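Long-range contacts in PROTEIN (hypothetical protein EF0366) (Enterococcus faecalis, PDB 1VPY), which is of unknown function but adopts a TIM barrel fold as a member of the DUF72 family and binds zinc ions in the crystal: residues A[34-42]-A[63-73]; A[151-162]-A[185-193]. One frame throughout, in Å; residues are numbered along the deposited sequence.

The two contacts lie on opposite sides of the centre of one closed eight-stranded parallel barrel, with centres about 34 Å apart and nearest atoms about 17 Å apart. They come in series along the chain: contact 1 closes before contact 2 opens. Contact 1 joins helix 35-41 to the end of helix 57-65 and the start of strand 72-76, so it works on the side where chains enter their strands. Contact 2 ties the loop after strand 147-150 to the loop after strand 175-180, where chains leave theirs. Sharing no helix or strand, both hang on the same barrel without touching. TIM barrels usually carry their active site at contact 2's end, not contact 1's.

Contact 1: A[34-42]-A[63-73]; sequences TLYEYASHL and WVKAVPENFRF. With ZN (zinc ion), chain E.
Leu35 and Phe71 both swing CG opposite their own backbone N (chi1 172° and 176°), which sends the leucine methyls and the phenylalanine ring into the gap between 34-42 and 63-73. The Leu35 branches part there: CD1 lies 3.9 Å from Val67 CG1, whereas CD2 rests against Trp63 CB and approaches the edge of the Phe73 ring. One turn on, Ala39 CB sits 3.5 Å from Pro68 CD and also touches Val67 CG1, letting the backbones come close. The Phe71 ring has Val67 CG1 over one face, offset toward the rim. At its edge, CE1 lies 3.8 Å from Tyr38 CE1 and 3.2 Å from Leu42 O, both near the ring plane; the side chains of Tyr38 and Phe71 cross at about a right angle. The Tyr38 hydroxyl is hydrogen-bonded beyond the contact, to Leu44 O and Leu18 N, which anchors the ring toward the TIM barrel strands. Away from this apolar side, Thr34 OG1 caps the helix by accepting from Glu37 N (3.3 Å), and Glu37 OE1 and His41 NE2 each bind zinc at 2.5 Å. Helix 35-41 is thus two-sided, packing by one flank against the end of helix 57-65 and the chain leading into strand 72-76 and holding metal on another. No hydrogen bond crosses between the segments, so their cohesion rests on apolar packing, with the polar and metal bonds made elsewhere.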
loop_
_atom_site.group_PDB
_atom_site.type_symbol
_atom_site.label_atom_id
_atom_site.label_comp_id
_atom_site.label_asym_id
_atom_site.label_seq_id
_atom_site.Cartn_x
_atom_site.Cartn_y
_atom_site.Cartn_z
ATOM N N THR A 34 15.112 -12.837 -6.986
ATOM C CA THR A 34 15.117 -11.538 -7.687
ATOM C C THR A 34 13.750 -11.028 -8.133
ATOM O O THR A 34 12.815 -11.809 -8.293
ATOM C CB THR A 34 15.999 -11.624 -8.955
ATOM O OG1 THR A 34 15.529 -12.686 -9.798
ATOM C CG2 THR A 34 17.430 -11.906 -8.585
ATOM N N LEU A 35 13.660 -9.717 -8.364
ATOM C CA LEU A 35 12.488 -9.104 -8.997
ATOM C C LEU A 35 12.130 -9.738 -10.351
ATOM O O LEU A 35 10.957 -9.958 -10.639
ATOM C CB LEU A 35 12.687 -7.592 -9.167
ATOM C CG LEU A 35 11.630 -6.830 -9.983
ATOM C CD1 LEU A 35 10.259 -6.897 -9.328
ATOM C CD2 LEU A 35 12.029 -5.390 -10.187
ATOM N N TYR A 36 13.134 -10.014 -11.179
ATOM C CA TYR A 36 12.908 -10.663 -12.469
ATOM C C TYR A 36 12.194 -12.006 -12.304
ATOM O O TYR A 36 11.196 -12.257 -12.978
ATOM C CB TYR A 36 14.228 -10.833 -13.229
ATOM C CG TYR A 36 14.127 -11.601 -14.536
ATOM C CD1 TYR A 36 13.733 -10.967 -15.714
ATOM C CD2 TYR A 36 14.446 -12.963 -14.594
ATOM C CE1 TYR A 36 13.645 -11.671 -16.916
ATOM C CE2 TYR A 36 14.365 -13.672 -15.790
ATOM C CZ TYR A 36 13.964 -13.019 -16.943
ATOM O OH TYR A 36 13.882 -13.714 -18.123
ATOM N N GLU A 37 12.696 -12.846 -11.400
ATOM C CA GLU A 37 12.096 -14.157 -11.136
ATOM C C GLU A 37 10.781 -14.043 -10.361
ATOM O O GLU A 37 9.879 -14.857 -10.537
ATOM C CB GLU A 37 13.079 -15.074 -10.402
ATOM C CG GLU A 37 12.988 -16.559 -10.799
ATOM C CD GLU A 37 11.873 -17.327 -10.082
ATOM O OE1 GLU A 37 11.524 -16.967 -8.933
ATOM O OE2 GLU A 37 11.348 -18.306 -10.669
ATOM N N TYR A 38 10.671 -13.034 -9.505
ATOM C CA TYR A 38 9.429 -12.783 -8.787
ATOM C C TYR A 38 8.285 -12.517 -9.771
ATOM O O TYR A 38 7.160 -12.985 -9.575
ATOM C CB TYR A 38 9.591 -11.611 -7.817
ATOM C CG TYR A 38 8.312 -11.212 -7.127
ATOM C CD1 TYR A 38 7.373 -10.418 -7.782
ATOM C CD2 TYR A 38 8.034 -11.629 -5.822
ATOM C CE1 TYR A 38 6.194 -10.056 -7.168
ATOM C CE2 TYR A 38 6.854 -11.261 -5.190
ATOM C CZ TYR A 38 5.935 -10.472 -5.875
ATOM O OH TYR A 38 4.752 -10.090 -5.287
ATOM N N ALA A 39 8.590 -11.772 -10.832
ATOM C CA ALA A 39 7.617 -11.409 -11.859
ATOM C C ALA A 39 7.250 -12.586 -12.755
ATOM O O ALA A 39 6.472 -12.431 -13.694
ATOM C CB ALA A 39 8.140 -10.257 -12.689
ATOM N N SER A 40 7.813 -13.759 -12.466
ATOM C CA SER A 40 7.420 -14.993 -13.149
ATOM C C SER A 40 6.157 -15.593 -12.537
ATOM O O SER A 40 5.360 -16.205 -13.254
ATOM C CB SER A 40 8.539 -16.042 -13.121
ATOM O OG SER A 40 9.685 -15.593 -13.814
ATOM N N HIS A 41 5.983 -15.435 -11.222
ATOM C CA HIS A 41 4.825 -16.022 -10.533
ATOM C C HIS A 41 3.756 -15.002 -10.151
ATOM O O HIS A 41 2.581 -15.340 -10.104
ATOM C CB HIS A 41 5.207 -16.825 -9.270
ATOM C CG HIS A 41 6.673 -17.077 -9.107
ATOM N ND1 HIS A 41 7.362 -18.002 -9.864
ATOM C CD2 HIS A 41 7.576 -16.546 -8.245
ATOM C CE1 HIS A 41 8.629 -18.015 -9.489
ATOM N NE2 HIS A 41 8.785 -17.143 -8.507
ATOM N N LEU A 42 4.155 -13.773 -9.848
ATOM C CA LEU A 42 3.188 -12.802 -9.322
ATOM C C LEU A 42 2.995 -11.542 -10.180
ATOM O O LEU A 42 3.933 -11.088 -10.839
ATOM C CB LEU A 42 3.490 -12.462 -7.854
ATOM C CG LEU A 42 3.201 -13.600 -6.863
ATOM C CD1 LEU A 42 3.695 -13.274 -5.463
ATOM C CD2 LEU A 42 1.719 -13.956 -6.824
ATOM N N TRP A 63 14.103 -1.626 -13.081
ATOM C CA TRP A 63 13.000 -2.322 -12.421
ATOM C C TRP A 63 11.841 -2.454 -13.391
ATOM O O TRP A 63 11.262 -3.533 -13.528
ATOM C CB TRP A 63 12.514 -1.596 -11.151
ATOM C CG TRP A 63 13.522 -1.505 -10.030
ATOM C CD1 TRP A 63 14.638 -2.276 -9.854
ATOM C CD2 TRP A 63 13.483 -0.601 -8.918
ATOM N NE1 TRP A 63 15.308 -1.893 -8.715
ATOM C CE2 TRP A 63 14.619 -0.869 -8.119
ATOM C CE3 TRP A 63 12.602 0.416 -8.524
ATOM C CZ2 TRP A 63 14.895 -0.159 -6.942
ATOM C CZ3 TRP A 63 12.882 1.124 -7.369
ATOM C CH2 TRP A 63 14.022 0.832 -6.586
ATOM N N VAL A 64 11.521 -1.347 -14.061
ATOM C CA VAL A 64 10.454 -1.303 -15.052
ATOM C C VAL A 64 10.704 -2.305 -16.183
ATOM O O VAL A 64 9.825 -3.109 -16.498
ATOM C CB VAL A 64 10.243 0.133 -15.592
ATOM C CG1 VAL A 64 9.400 0.135 -16.859
ATOM C CG2 VAL A 64 9.590 0.995 -14.524
ATOM N N LYS A 65 11.905 -2.276 -16.758
ATOM C CA LYS A 65 12.271 -3.166 -17.864
ATOM C C LYS A 65 12.256 -4.663 -17.496
ATOM O O LYS A 65 12.056 -5.521 -18.364
ATOM C CB LYS A 65 13.645 -2.776 -18.427
ATOM C CG LYS A 65 13.701 -1.385 -19.050
ATOM N N ALA A 66 12.445 -4.961 -16.209
ATOM C CA ALA A 66 12.654 -6.335 -15.733
ATOM C C ALA A 66 11.374 -7.147 -15.543
ATOM O O ALA A 66 11.430 -8.363 -15.324
ATOM C CB ALA A 66 13.447 -6.322 -14.440
ATOM N N VAL A 67 10.232 -6.474 -15.623
ATOM C CA VAL A 67 8.931 -7.106 -15.387
ATOM C C VAL A 67 8.075 -7.170 -16.676
ATOM O O VAL A 67 8.304 -6.389 -17.606
ATOM C CB VAL A 67 8.178 -6.395 -14.233
ATOM C CG1 VAL A 67 8.999 -6.450 -12.953
ATOM C CG2 VAL A 67 7.858 -4.962 -14.596
ATOM N N PRO A 68 7.098 -8.109 -16.743
ATOM C CA PRO A 68 6.198 -8.213 -17.902
ATOM C C PRO A 68 5.392 -6.940 -18.183
ATOM O O PRO A 68 5.287 -6.056 -17.320
ATOM C CB PRO A 68 5.245 -9.348 -17.503
ATOM C CG PRO A 68 6.011 -10.152 -16.537
ATOM C CD PRO A 68 6.787 -9.146 -15.740
ATOM N N GLU A 69 4.820 -6.872 -19.384
ATOM C CA GLU A 69 4.073 -5.698 -19.853
ATOM C C GLU A 69 2.978 -5.204 -18.894
ATOM O O GLU A 69 2.703 -4.012 -18.843
ATOM C CB GLU A 69 3.496 -5.946 -21.259
ATOM C CG GLU A 69 2.565 -7.158 -21.368
ATOM C CD GLU A 69 2.197 -7.512 -22.813
ATOM O OE1 GLU A 69 3.054 -7.360 -23.720
ATOM O OE2 GLU A 69 1.044 -7.953 -23.036
ATOM N N ASN A 70 2.355 -6.106 -18.143
ATOM C CA ASN A 70 1.293 -5.691 -17.232
ATOM C C ASN A 70 1.445 -6.228 -15.807
ATOM O O ASN A 70 0.490 -6.715 -15.191
ATOM C CB ASN A 70 -0.099 -5.957 -17.823
ATOM C CG ASN A 70 -0.274 -7.380 -18.277
ATOM O OD1 ASN A 70 -0.102 -8.316 -17.489
ATOM N ND2 ASN A 70 -0.618 -7.562 -19.556
ATOM N N PHE A 71 2.672 -6.124 -15.308
ATOM C CA PHE A 71 2.992 -6.315 -13.911
ATOM C C PHE A 71 2.781 -4.965 -13.231
ATOM O O PHE A 71 2.982 -3.920 -13.845
ATOM C CB PHE A 71 4.458 -6.744 -13.815
ATOM C CG PHE A 71 4.971 -6.887 -12.412
ATOM C CD1 PHE A 71 4.889 -8.106 -11.752
ATOM C CD2 PHE A 71 5.562 -5.809 -11.758
ATOM C CE1 PHE A 71 5.367 -8.243 -10.444
ATOM C CE2 PHE A 71 6.040 -5.935 -10.450
ATOM C CZ PHE A 71 5.942 -7.156 -9.797
ATOM N N ARG A 72 2.359 -4.968 -11.974
ATOM C CA ARG A 72 2.147 -3.701 -11.281
ATOM C C ARG A 72 3.020 -3.540 -10.050
ATOM O O ARG A 72 3.370 -4.520 -9.392
ATOM C CB ARG A 72 0.671 -3.487 -10.942
ATOM C CG ARG A 72 -0.243 -3.450 -12.171
ATOM C CD ARG A 72 -0.031 -2.217 -13.049
ATOM N NE ARG A 72 -0.886 -2.278 -14.231
ATOM C CZ ARG A 72 -0.460 -2.540 -15.464
ATOM N NH1 ARG A 72 0.826 -2.750 -15.709
ATOM N NH2 ARG A 72 -1.326 -2.583 -16.461
ATOM N N PHE A 73 3.362 -2.285 -9.760
ATOM C CA PHE A 73 4.186 -1.933 -8.618
ATOM C C PHE A 73 3.387 -1.080 -7.662
ATOM O O PHE A 73 2.740 -0.118 -8.076
ATOM C CB PHE A 73 5.383 -1.090 -9.058
ATOM C CG PHE A 73 6.404 -1.828 -9.868
ATOM C CD1 PHE A 73 6.262 -1.951 -11.247
ATOM C CD2 PHE A 73 7.537 -2.359 -9.261
ATOM C CE1 PHE A 73 7.220 -2.611 -12.004
ATOM C CE2 PHE A 73 8.501 -3.013 -10.005
ATOM C CZ PHE A 73 8.342 -3.145 -11.382
HETATM ZN ZN ZN E . 10.459 -18.687 -7.448
#

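Contact 2: A[151-162]-A[185-193]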
loop_
_atom_site.group_PDB
_atom_site.type_symbol
_atom_site.label_atom_id
_atom_site.label_comp_id
_atom_site.label_asym_id
_atom_site.label_seq_id
_atom_site.Cartn_x
_atom_site.Cartn_y
_atom_site.Cartn_z
ATOM N N LEU A 151 -3.266 4.442 7.117
ATOM C CA LEU A 151 -3.231 5.046 8.461
ATOM C C LEU A 151 -3.060 3.985 9.563
ATOM O O LEU A 151 -3.510 2.845 9.400
ATOM C CB LEU A 151 -4.517 5.844 8.716
ATOM C CG LEU A 151 -5.120 6.693 7.588
ATOM C CD1 LEU A 151 -6.602 6.903 7.804
ATOM C CD2 LEU A 151 -4.408 8.022 7.430
ATOM N N ARG A 152 -2.408 4.366 10.671
ATOM C CA ARG A 152 -2.229 3.488 11.850
ATOM C C ARG A 152 -2.831 4.087 13.112
ATOM O O ARG A 152 -2.419 3.740 14.223
ATOM C CB ARG A 152 -0.748 3.190 12.141
ATOM C CG ARG A 152 -0.038 2.340 11.121
ATOM C CD ARG A 152 0.920 1.340 11.762
ATOM N NE ARG A 152 1.886 0.806 10.794
ATOM C CZ ARG A 152 1.564 0.128 9.692
ATOM N NH1 ARG A 152 0.294 -0.105 9.393
ATOM N NH2 ARG A 152 2.511 -0.315 8.871
ATOM N N ASN A 153 -3.795 4.985 12.948
ATOM C CA ASN A 153 -4.436 5.641 14.089
ATOM C C ASN A 153 -5.954 5.546 14.000
ATOM O O ASN A 153 -6.548 5.933 12.992
ATOM C CB ASN A 153 -3.987 7.101 14.177
ATOM C CG ASN A 153 -4.492 7.787 15.418
ATOM O OD1 ASN A 153 -5.676 8.106 15.527
ATOM N ND2 ASN A 153 -3.595 8.030 16.363
ATOM N N ASN A 154 -6.580 5.047 15.061
ATOM C CA ASN A 154 -8.015 4.757 15.038
ATOM C C ASN A 154 -8.951 5.967 15.141
ATOM O O ASN A 154 -10.162 5.814 14.967
ATOM C CB ASN A 154 -8.379 3.731 16.114
ATOM C CG ASN A 154 -8.638 4.375 17.462
ATOM O OD1 ASN A 154 -9.782 4.453 17.913
ATOM N ND2 ASN A 154 -7.579 4.861 18.102
ATOM N N SER A 155 -8.411 7.153 15.426
ATOM C CA SER A 155 -9.250 8.357 15.553
ATOM C C SER A 155 -9.875 8.738 14.212
ATOM O O SER A 155 -10.991 9.258 14.171
ATOM C CB SER A 155 -8.483 9.540 16.164
ATOM O OG SER A 155 -7.549 10.095 15.250
ATOM N N TRP A 156 -9.146 8.466 13.128
ATOM C CA TRP A 156 -9.668 8.556 11.760
ATOM C C TRP A 156 -10.908 7.682 11.560
ATOM O O TRP A 156 -11.735 7.962 10.691
ATOM C CB TRP A 156 -8.615 8.095 10.750
ATOM C CG TRP A 156 -7.365 8.923 10.688
ATOM C CD1 TRP A 156 -6.129 8.574 11.157
ATOM C CD2 TRP A 156 -7.218 10.221 10.099
ATOM N NE1 TRP A 156 -5.227 9.578 10.906
ATOM C CE2 TRP A 156 -5.868 10.603 10.261
ATOM C CE3 TRP A 156 -8.096 11.104 9.456
ATOM C CZ2 TRP A 156 -5.373 11.826 9.797
ATOM C CZ3 TRP A 156 -7.604 12.323 9.003
ATOM C CH2 TRP A 156 -6.254 12.670 9.175
ATOM N N TYR A 157 -11.017 6.620 12.357
ATOM C CA TYR A 157 -12.067 5.617 12.204
ATOM C C TYR A 157 -13.186 5.713 13.239
ATOM O O TYR A 157 -14.176 4.981 13.142
ATOM C CB TYR A 157 -11.455 4.218 12.234
ATOM C CG TYR A 157 -10.577 3.914 11.043
ATOM C CD1 TYR A 157 -11.114 3.367 9.877
ATOM C CD2 TYR A 157 -9.207 4.170 11.081
ATOM C CE1 TYR A 157 -10.308 3.078 8.777
ATOM C CE2 TYR A 157 -8.391 3.888 9.987
ATOM C CZ TYR A 157 -8.948 3.339 8.839
ATOM O OH TYR A 157 -8.141 3.058 7.761
ATOM N N GLN A 158 -13.026 6.608 14.219
ATOM C CA GLN A 158 -14.014 6.806 15.281
ATOM C C GLN A 158 -15.391 7.116 14.695
ATOM O O GLN A 158 -15.495 7.898 13.747
ATOM C CB GLN A 158 -13.575 7.918 16.244
ATOM C CG GLN A 158 -12.653 7.449 17.366
ATOM N N PRO A 159 -16.451 6.494 15.255
ATOM C CA PRO A 159 -17.838 6.658 14.813
ATOM C C PRO A 159 -18.170 8.059 14.276
ATOM O O PRO A 159 -18.713 8.180 13.174
ATOM C CB PRO A 159 -18.635 6.381 16.090
ATOM C CG PRO A 159 -17.799 5.394 16.845
ATOM C CD PRO A 159 -16.361 5.558 16.395
ATOM N N ASN A 160 -17.827 9.089 15.053
ATOM C CA ASN A 160 -18.126 10.492 14.732
ATOM C C ASN A 160 -17.493 10.999 13.446
ATOM O O ASN A 160 -18.188 11.506 12.565
ATOM C CB ASN A 160 -17.672 11.401 15.875
ATOM C CG ASN A 160 -18.115 10.901 17.229
ATOM O OD1 ASN A 160 -19.299 10.958 17.568
ATOM N ND2 ASN A 160 -17.164 10.406 18.016
ATOM N N PHE A 161 -16.172 10.865 13.348
ATOM C CA PHE A 161 -15.413 11.463 12.259
ATOM C C PHE A 161 -15.252 10.543 11.036
ATOM O O PHE A 161 -14.642 10.948 10.042
ATOM C CB PHE A 161 -14.048 11.937 12.777
ATOM N N VAL A 162 -15.822 9.336 11.094
ATOM C CA VAL A 162 -15.543 8.280 10.089
ATOM C C VAL A 162 -16.106 8.519 8.678
ATOM O O VAL A 162 -15.482 8.139 7.683
ATOM C CB VAL A 162 -15.911 6.845 10.602
ATOM C CG1 VAL A 162 -17.419 6.621 10.631
ATOM C CG2 VAL A 162 -15.227 5.779 9.757
ATOM N N PRO A 185 -4.939 -2.519 22.055
ATOM C CA PRO A 185 -6.082 -2.049 22.862
ATOM C C PRO A 185 -6.290 -0.523 22.807
ATOM O O PRO A 185 -7.410 -0.062 22.564
ATOM C CB PRO A 185 -5.718 -2.487 24.288
ATOM C CG PRO A 185 -4.812 -3.665 24.115
ATOM C CD PRO A 185 -4.119 -3.517 22.773
ATOM N N THR A 186 -5.207 0.234 23.000
ATOM C CA THR A 186 -5.237 1.702 23.064
ATOM C C THR A 186 -5.258 2.394 21.692
ATOM O O THR A 186 -5.425 3.614 21.608
ATOM C CB THR A 186 -4.033 2.250 23.872
ATOM O OG1 THR A 186 -2.817 1.714 23.327
ATOM C CG2 THR A 186 -4.151 1.883 25.352
ATOM N N ASN A 187 -5.078 1.623 20.623
ATOM C CA ASN A 187 -5.135 2.170 19.273
ATOM C C ASN A 187 -5.648 1.129 18.267
ATOM O O ASN A 187 -4.909 0.696 17.368
ATOM C CB ASN A 187 -3.760 2.716 18.866
ATOM C CG ASN A 187 -3.848 3.787 17.789
ATOM O OD1 ASN A 187 -4.817 4.549 17.728
ATOM N ND2 ASN A 187 -2.829 3.855 16.937
ATOM N N PRO A 188 -6.922 0.719 18.416
ATOM C CA PRO A 188 -7.421 -0.386 17.601
ATOM C C PRO A 188 -7.795 0.023 16.168
ATOM O O PRO A 188 -8.944 0.407 15.904
ATOM C CB PRO A 188 -8.641 -0.883 18.394
ATOM C CG PRO A 188 -9.108 0.297 19.175
ATOM C CD PRO A 188 -7.954 1.252 19.328
ATOM N N VAL A 189 -6.821 -0.059 15.261
ATOM C CA VAL A 189 -7.045 0.199 13.838
ATOM C C VAL A 189 -7.860 -0.945 13.230
ATOM O O VAL A 189 -7.384 -2.080 13.187
ATOM C CB VAL A 189 -5.713 0.321 13.066
ATOM C CG1 VAL A 189 -5.971 0.551 11.577
ATOM C CG2 VAL A 189 -4.856 1.426 13.648
ATOM N N PRO A 190 -9.075 -0.653 12.733
ATOM C CA PRO A 190 -9.927 -1.763 12.317
ATOM C C PRO A 190 -9.652 -2.249 10.888
ATOM O O PRO A 190 -8.881 -1.631 10.154
ATOM C CB PRO A 190 -11.344 -1.187 12.440
ATOM C CG PRO A 190 -11.183 0.315 12.461
ATOM C CD PRO A 190 -9.716 0.650 12.489
ATOM N N PHE A 191 -10.256 -3.376 10.529
ATOM C CA PHE A 191 -10.257 -3.872 9.158
ATOM C C PHE A 191 -11.542 -3.354 8.518
ATOM O O PHE A 191 -12.621 -3.901 8.750
ATOM C CB PHE A 191 -10.213 -5.399 9.168
ATOM C CG PHE A 191 -10.286 -6.028 7.803
ATOM C CD1 PHE A 191 -9.147 -6.130 7.005
ATOM C CD2 PHE A 191 -11.485 -6.547 7.324
ATOM C CE1 PHE A 191 -9.203 -6.717 5.754
ATOM C CE2 PHE A 191 -11.550 -7.140 6.073
ATOM C CZ PHE A 191 -10.402 -7.227 5.284
ATOM N N TYR A 192 -11.422 -2.286 7.731
ATOM C CA TYR A 192 -12.585 -1.507 7.283
ATOM C C TYR A 192 -12.776 -1.547 5.764
ATOM O O TYR A 192 -12.364 -0.617 5.066
ATOM C CB TYR A 192 -12.427 -0.061 7.751
ATOM C CG TYR A 192 -13.721 0.682 7.975
ATOM C CD1 TYR A 192 -14.419 0.556 9.181
ATOM C CD2 TYR A 192 -14.241 1.525 6.997
ATOM C CE1 TYR A 192 -15.609 1.247 9.402
ATOM C CE2 TYR A 192 -15.434 2.218 7.203
ATOM C CZ TYR A 192 -16.111 2.079 8.409
ATOM O OH TYR A 192 -17.291 2.762 8.623
ATOM N N PRO A 193 -13.430 -2.609 5.253
ATOM C CA PRO A 193 -13.511 -2.818 3.804
ATOM C C PRO A 193 -14.511 -1.866 3.147
ATOM O O PRO A 193 -15.723 -2.087 3.211
ATOM C CB PRO A 193 -13.959 -4.283 3.676
ATOM C CG PRO A 193 -14.705 -4.573 4.928
ATOM C CD PRO A 193 -14.165 -3.645 6.008
#
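Asn154 meets Asn187 where two loops of the TIM barrel, following successive strands 147-150 and 175-180, come together. Asn187 OD1 is gripped twice by one residue: Asn154 N gives a nearly straight bond of 3.2 Å (177°) from above the carbonyl plane, and Asn154 ND2 another of 2.8 Å. The two amide planes stand 76° apart. With chi1 at 86°, Asn154 CG sits between its backbone N and carbonyl carbon, turning ND2 toward that same oxygen. Beside this pair, Val189 CG2 lies against the Arg152 carbonyl group, 3.4 Å from Arg152 C, and Pro188 centres an inverse gamma turn. Behind the bridge, Asn153 OD1 closes an Asx turn with Ser155 N, and its ND2 bonds to Gly123 O, so the first loop is braced from a third.

The other end lacks hydrogen bonds between the segments and reaches the surface at partly exposed Tyr192. Buried Tyr157 turns its edge to the Tyr192 face in an offset edge-to-face pair (centroids 5.9 Å apart), and the Tyr192 OH end packs on Val162 CG2. Between the two ends, Pro190 lies over one face of the Tyr157 ring in a CH-pi contact, its CD 3.9 Å from the ring centroid.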